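Local coordinates for putative capsular polysaccharide biosynthesis protein (Streptococcus pneumoniae serotype 4, PDB 6EWJ) that probably acts as a pyridoxal-phosphate-dependent sugar aminotransferase in the teichoic acid biosynthesis of the pneumococcus, at residues G39-E44 with M266-A271; R47-Y52 with V276-Y281. All blocks are in the same frame, centred on the assembly; numbering follows the deposited sequence.

Contact 1 (G39-E44 with M266-A271)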
loop_
_atom_site.group_PDB
_atom_site.type_symbol
_atom_site.label_atom_id
_atom_site.label_comp_id
_atom_site.label_asym_id
_atom_site.label_seq_id
_atom_site.Cartn_x
_atom_site.Cartn_y
_atom_site.Cartn_z
ATOM N N GLY A 39 13.933 2.870 -4.955
ATOM C CA GLY A 39 15.187 3.243 -5.626
ATOM C C GLY A 39 16.274 2.196 -5.422
ATOM O O GLY A 39 15.951 1.005 -5.234
ATOM N N PRO A 40 17.553 2.610 -5.530
ATOM C CA PRO A 40 18.669 1.641 -5.458
ATOM C C PRO A 40 18.758 0.892 -4.137
ATOM O O PRO A 40 19.071 -0.280 -4.150
ATOM C CB PRO A 40 19.936 2.482 -5.687
ATOM C CG PRO A 40 19.494 3.872 -5.958
ATOM C CD PRO A 40 18.011 3.999 -5.713
ATOM N N LYS A 41 18.428 1.549 -3.023
ATOM C CA LYS A 41 18.438 0.872 -1.716
ATOM C C LYS A 41 17.421 -0.256 -1.630
ATOM O O LYS A 41 17.712 -1.308 -1.060
ATOM C CB LYS A 41 18.268 1.860 -0.551
ATOM C CG LYS A 41 19.442 2.846 -0.444
ATOM C CD LYS A 41 19.502 3.428 0.956
ATOM C CE LYS A 41 20.371 4.669 1.147
ATOM N NZ LYS A 41 21.577 4.628 0.317
ATOM N N THR A 42 16.239 -0.046 -2.201
ATOM C CA THR A 42 15.237 -1.128 -2.262
ATOM C C THR A 42 15.742 -2.352 -3.069
ATOM O O THR A 42 15.635 -3.459 -2.611
ATOM C CB THR A 42 13.845 -0.619 -2.723
ATOM O OG1 THR A 42 13.360 0.322 -1.763
ATOM C CG2 THR A 42 12.834 -1.751 -2.839
ATOM N N LYS A 43 16.375 -2.099 -4.215
ATOM C CA LYS A 43 16.962 -3.168 -5.033
ATOM C C LYS A 43 18.094 -3.863 -4.262
ATOM O O LYS A 43 18.168 -5.074 -4.253
ATOM C CB LYS A 43 17.414 -2.660 -6.423
ATOM C CG LYS A 43 16.343 -1.885 -7.216
ATOM C CD LYS A 43 14.930 -2.459 -7.112
ATOM C CE LYS A 43 13.937 -1.773 -8.048
ATOM N NZ LYS A 43 12.503 -2.155 -7.860
ATOM N N GLU A 44 18.912 -3.109 -3.551
ATOM C CA GLU A 44 20.027 -3.692 -2.778
ATOM C C GLU A 44 19.442 -4.513 -1.625
ATOM O O GLU A 44 19.943 -5.593 -1.358
ATOM C CB GLU A 44 20.981 -2.603 -2.264
ATOM C CG GLU A 44 22.176 -3.066 -1.435
ATOM C CD GLU A 44 23.221 -3.892 -2.190
ATOM O OE1 GLU A 44 23.098 -4.116 -3.419
ATOM O OE2 GLU A 44 24.169 -4.374 -1.535
ATOM N N MET A 266 7.865 -0.567 -1.894
ATOM C CA MET A 266 8.711 -0.138 -0.760
ATOM C C MET A 266 9.546 1.066 -1.111
ATOM O O MET A 266 10.153 1.117 -2.213
ATOM C CB MET A 266 9.640 -1.282 -0.294
ATOM C CG MET A 266 10.419 -0.876 0.937
ATOM S SD MET A 266 11.629 -2.039 1.557
ATOM C CE MET A 266 10.444 -3.079 2.446
ATOM N N THR A 267 9.580 2.048 -0.209
ATOM C CA THR A 267 10.390 3.218 -0.420
ATOM C C THR A 267 11.836 2.933 0.045
ATOM O O THR A 267 12.068 2.070 0.913
ATOM C CB THR A 267 9.902 4.423 0.386
ATOM O OG1 THR A 267 9.970 4.124 1.781
ATOM C CG2 THR A 267 8.466 4.844 0.038
ATOM N N ASP A 268 12.756 3.731 -0.462
ATOM C CA ASP A 268 14.150 3.665 -0.009
ATOM C C ASP A 268 14.328 4.115 1.446
ATOM O O ASP A 268 15.317 3.800 2.085
ATOM C CB ASP A 268 15.080 4.471 -0.964
ATOM C CG ASP A 268 15.647 3.620 -2.099
ATOM O OD1 ASP A 268 15.094 2.550 -2.455
ATOM O OD2 ASP A 268 16.679 4.020 -2.641
ATOM N N ILE A 269 13.337 4.886 1.944
ATOM C CA ILE A 269 13.288 5.276 3.342
ATOM C C ILE A 269 13.190 4.009 4.195
ATOM O O ILE A 269 14.061 3.740 5.062
ATOM C CB ILE A 269 12.140 6.241 3.637
ATOM C CG1 ILE A 269 12.427 7.585 2.974
ATOM C CG2 ILE A 269 11.973 6.447 5.141
ATOM C CD1 ILE A 269 11.246 8.526 2.921
ATOM N N MET A 270 12.196 3.186 3.870
ATOM C CA MET A 270 12.002 1.872 4.540
ATOM C C MET A 270 13.162 0.924 4.230
ATOM O O MET A 270 13.642 0.196 5.144
ATOM C CB MET A 270 10.717 1.224 4.076
ATOM C CG MET A 270 9.466 1.648 4.874
ATOM S SD MET A 270 9.364 3.398 5.134
ATOM C CE MET A 270 9.027 3.958 3.541
ATOM N N ALA A 271 13.620 0.889 2.955
ATOM C CA ALA A 271 14.725 -0.045 2.610
ATOM C C ALA A 271 16.002 0.284 3.415
ATOM O O ALA A 271 16.783 -0.617 3.785
ATOM C CB ALA A 271 15.017 -0.075 1.118
#
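D268 reaches out from the first turn of helix 268-299 and lays its carboxylate against the beginning of helix 40-53. Its CB passes the CB of K41 at 4.1 Å, and beyond it D268 CG closes to 3.5 Å from that same K41 CB, the two side chains crossing nearly at right angles. At the tip the oxygens divide the work. D268 OD2 accepts from K41 N at 3.1 Å, the N-H arriving 40° out of the carboxylate plane. CD of P40 lies against D268 OD2 at 3.3 Å. The other oxygen is held more heavily. D268 OD1 takes T42 N at 2.8 Å, again from above the plane. Through its anti lone pair D268 OD1 also accepts from T42 OG1 at 2.9 Å, while G39 N adds a weak bond. T42 can offer both groups because its OG1 is turned beside its own backbone N (chi1 -63°). The small methyl CB of A271 packs 3.3 Å from T42 OG1, and T42 CG2 faces the CB of M266.

Each residue type fits. P40, the first helical residue, needs no amide hydrogen, and G39 at the N-cap brings no side chain up to the carboxylate. K41 lends its aliphatic root to D268 but carries its amine away to a salt bridge with D29. The amides and the positive end of the helix dipole would favour an ionised aspartate in this buried place. Just before the helix, M266 packs on F201, and I269 meets A210 of the second subunit. Thus a carboxylate from the start of one helix accepts first-turn N-H groups of another, holding together the N-terminal ends of helices 40-53 and 268-299 in this DegT/DnrJ/EryC1-family subunit, with the M266 side chain about 10 Å from that of the pyridoxal-phosphate-binding S200.

Contact 2 (R47-Y52 with V276-Y281)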
loop_
_atom_site.group_PDB
_atom_site.type_symbol
_atom_site.label_atom_id
_atom_site.label_comp_id
_atom_site.label_asym_id
_atom_site.label_seq_id
_atom_site.Cartn_x
_atom_site.Cartn_y
_atom_site.Cartn_z
ATOM N N ARG A 47 18.266 -7.803 -3.027
ATOM C CA ARG A 47 19.462 -8.638 -3.328
ATOM C C ARG A 47 20.006 -9.298 -2.047
ATOM O O ARG A 47 20.159 -10.518 -1.991
ATOM C CB ARG A 47 20.517 -7.792 -4.048
ATOM C CG ARG A 47 20.106 -7.440 -5.489
ATOM C CD ARG A 47 21.295 -6.962 -6.383
ATOM N NE ARG A 47 21.848 -5.668 -5.973
ATOM C CZ ARG A 47 21.345 -4.466 -6.284
ATOM N NH1 ARG A 47 20.278 -4.373 -7.069
ATOM N NH2 ARG A 47 21.917 -3.359 -5.820
ATOM N N ARG A 48 20.252 -8.501 -1.011
ATOM C CA ARG A 48 20.767 -9.013 0.255
ATOM C C ARG A 48 19.804 -10.005 0.953
ATOM O O ARG A 48 20.228 -10.998 1.515
ATOM C CB ARG A 48 21.136 -7.847 1.173
ATOM C CG ARG A 48 22.337 -7.034 0.669
ATOM C CD ARG A 48 22.747 -5.969 1.660
ATOM N NE ARG A 48 23.056 -6.616 2.931
ATOM C CZ ARG A 48 22.982 -6.056 4.144
ATOM N NH1 ARG A 48 22.658 -4.766 4.302
ATOM N NH2 ARG A 48 23.287 -6.791 5.210
ATOM N N LEU A 49 18.504 -9.702 0.902
ATOM C CA LEU A 49 17.516 -10.577 1.493
ATOM C C LEU A 49 17.456 -11.947 0.786
ATOM O O LEU A 49 17.347 -12.977 1.456
ATOM C CB LEU A 49 16.126 -9.882 1.507
ATOM C CG LEU A 49 15.896 -8.833 2.573
ATOM C CD1 LEU A 49 14.494 -8.202 2.362
ATOM C CD2 LEU A 49 15.982 -9.435 3.972
ATOM N N SER A 50 17.554 -11.921 -0.550
ATOM C CA SER A 50 17.589 -13.144 -1.386
ATOM C C SER A 50 18.755 -14.073 -1.000
ATOM O O SER A 50 18.569 -15.266 -0.809
ATOM C CB SER A 50 17.680 -12.815 -2.865
ATOM O OG SER A 50 16.536 -12.146 -3.337
ATOM N N LEU A 51 19.926 -13.477 -0.805
ATOM C CA LEU A 51 21.068 -14.230 -0.289
ATOM C C LEU A 51 20.800 -14.790 1.104
ATOM O O LEU A 51 21.141 -15.960 1.397
ATOM C CB LEU A 51 22.342 -13.390 -0.278
ATOM C CG LEU A 51 22.821 -12.963 -1.652
ATOM C CD1 LEU A 51 23.832 -11.842 -1.499
ATOM C CD2 LEU A 51 23.451 -14.113 -2.459
ATOM N N TYR A 52 20.236 -13.968 1.971
ATOM C CA TYR A 52 19.909 -14.386 3.341
ATOM C C TYR A 52 18.889 -15.531 3.377
ATOM O O TYR A 52 19.046 -16.463 4.181
ATOM C CB TYR A 52 19.435 -13.195 4.193
ATOM C CG TYR A 52 19.210 -13.501 5.646
ATOM C CD1 TYR A 52 20.268 -13.628 6.525
ATOM C CD2 TYR A 52 17.925 -13.637 6.159
ATOM C CE1 TYR A 52 20.068 -13.933 7.882
ATOM C CE2 TYR A 52 17.720 -13.925 7.509
ATOM C CZ TYR A 52 18.807 -14.086 8.360
ATOM O OH TYR A 52 18.612 -14.387 9.715
ATOM N N VAL A 276 20.236 -1.811 7.388
ATOM C CA VAL A 276 20.915 -1.732 8.674
ATOM C C VAL A 276 20.419 -2.859 9.604
ATOM O O VAL A 276 21.226 -3.530 10.247
ATOM C CB VAL A 276 20.736 -0.338 9.330
ATOM C CG1 VAL A 276 21.269 -0.327 10.762
ATOM C CG2 VAL A 276 21.494 0.693 8.518
ATOM N N GLN A 277 19.093 -3.053 9.641
ATOM C CA GLN A 277 18.490 -4.150 10.395
ATOM C C GLN A 277 19.101 -5.501 9.983
ATOM O O GLN A 277 19.402 -6.372 10.844
ATOM C CB GLN A 277 16.977 -4.170 10.213
ATOM C CG GLN A 277 16.260 -3.017 10.908
ATOM C CD GLN A 277 15.825 -3.329 12.330
ATOM O OE1 GLN A 277 15.018 -4.229 12.548
ATOM N NE2 GLN A 277 16.332 -2.591 13.287
ATOM N N LEU A 278 19.313 -5.660 8.675
ATOM C CA LEU A 278 19.861 -6.885 8.144
ATOM C C LEU A 278 21.329 -7.081 8.603
ATOM O O LEU A 278 21.677 -8.171 8.991
ATOM C CB LEU A 278 19.685 -6.989 6.627
ATOM C CG LEU A 278 20.001 -8.396 6.083
ATOM C CD1 LEU A 278 19.065 -9.472 6.620
ATOM C CD2 LEU A 278 19.949 -8.348 4.561
ATOM N N ASP A 279 22.129 -6.017 8.656
ATOM C CA ASP A 279 23.504 -6.085 9.248
ATOM C C ASP A 279 23.436 -6.487 10.720
ATOM O O ASP A 279 24.172 -7.345 11.201
ATOM C CB ASP A 279 24.187 -4.725 9.203
ATOM C CG ASP A 279 24.518 -4.276 7.807
ATOM O OD1 ASP A 279 24.422 -5.066 6.855
ATOM O OD2 ASP A 279 24.862 -3.106 7.660
ATOM N N ARG A 280 22.492 -5.853 11.417
ATOM C CA ARG A 280 22.260 -6.115 12.839
ATOM C C ARG A 280 21.628 -7.462 13.159
ATOM O O ARG A 280 21.694 -7.884 14.303
ATOM C CB ARG A 280 21.377 -4.994 13.436
ATOM C CG ARG A 280 22.102 -3.659 13.480
ATOM C CD ARG A 280 21.204 -2.596 14.046
ATOM N NE ARG A 280 21.024 -2.852 15.459
ATOM C CZ ARG A 280 19.953 -2.547 16.175
ATOM N NH1 ARG A 280 18.878 -1.964 15.637
ATOM N NH2 ARG A 280 19.954 -2.855 17.472
ATOM N N TYR A 281 21.039 -8.128 12.167
ATOM C CA TYR A 281 20.131 -9.250 12.414
ATOM C C TYR A 281 20.723 -10.509 13.110
ATOM O O TYR A 281 20.114 -10.985 14.049
ATOM C CB TYR A 281 19.347 -9.642 11.157
ATOM C CG TYR A 281 18.002 -10.319 11.476
ATOM C CD1 TYR A 281 17.102 -9.724 12.330
ATOM C CD2 TYR A 281 17.643 -11.505 10.852
ATOM C CE1 TYR A 281 15.900 -10.349 12.637
ATOM C CE2 TYR A 281 16.469 -12.137 11.126
ATOM C CZ TYR A 281 15.576 -11.550 12.009
ATOM O OH TYR A 281 14.402 -12.162 12.275
#
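L278 is the apolar centre, projecting from helix 268-299 toward helix 40-53. Its CG stands anti to the backbone N (chi1 -168°), which carries both methyls across the gap. CD1 lies over one face of the Y52 ring, off-centre, 4.1 Å from CG of Y52, and CD1 also meets CD2 of L49 at 4.1 Å. CD2 turns the other way, touching CB of R48 at 3.6 Å and sitting over one face of its guanidinium. A branched leucine thus fills the space between an aromatic ring and an arginine with one methyl for each.

Outward on the tyrosine side, Y52 OH approaches the edge of the Y281 ring, 3.2 Å from CD2 of Y281. The two rings are steeply inclined to each other, their planes 70° apart, and Y281 OH is engaged elsewhere, by the backbone O of L181. On the arginine side, R48 NH2 forms a salt bridge with OD1 of D279 at 2.6 Å, although the hydrogen bond within it is weak. R48 NH1 also donates to L275 O, so one guanidinium grips both a side chain and the backbone of the partner helix. Arginine suits this rim: its aliphatic chain lines the leucine while its charge reaches the exposed aspartate.

The axes of segments 47-52 and 276-281 run in similar directions, 27° apart, and come no nearer than 11.2 Å, a gap bridged by long side chains. Around them, helix 21-31 packs on V276, L49 meets F201, L278 meets F207, and S50 is hydrogen-bonded to T58 where strand 58-61 begins.

In the fold
Both contacts join helix 40-53 to helix 268-299, and their centres lie about 13 Å apart on the same side of the chain's centre. Contact 1 is the more buried and lies at the N-terminal ends, where the first amides of helix 40-53 meet a carboxylate from helix 268-299; polar bonds dominate it. Contact 2 lies farther along both helices, where backbone groups are largely spent on intrahelical bonds, so side chains must do the joining: an apolar middle with a charged pair at a more accessible border. Contact 1 has the second subunit close by, whereas contact 2 has Y281 about 7 Å, side chain to side chain, from K205, the predicted cofactor lysine.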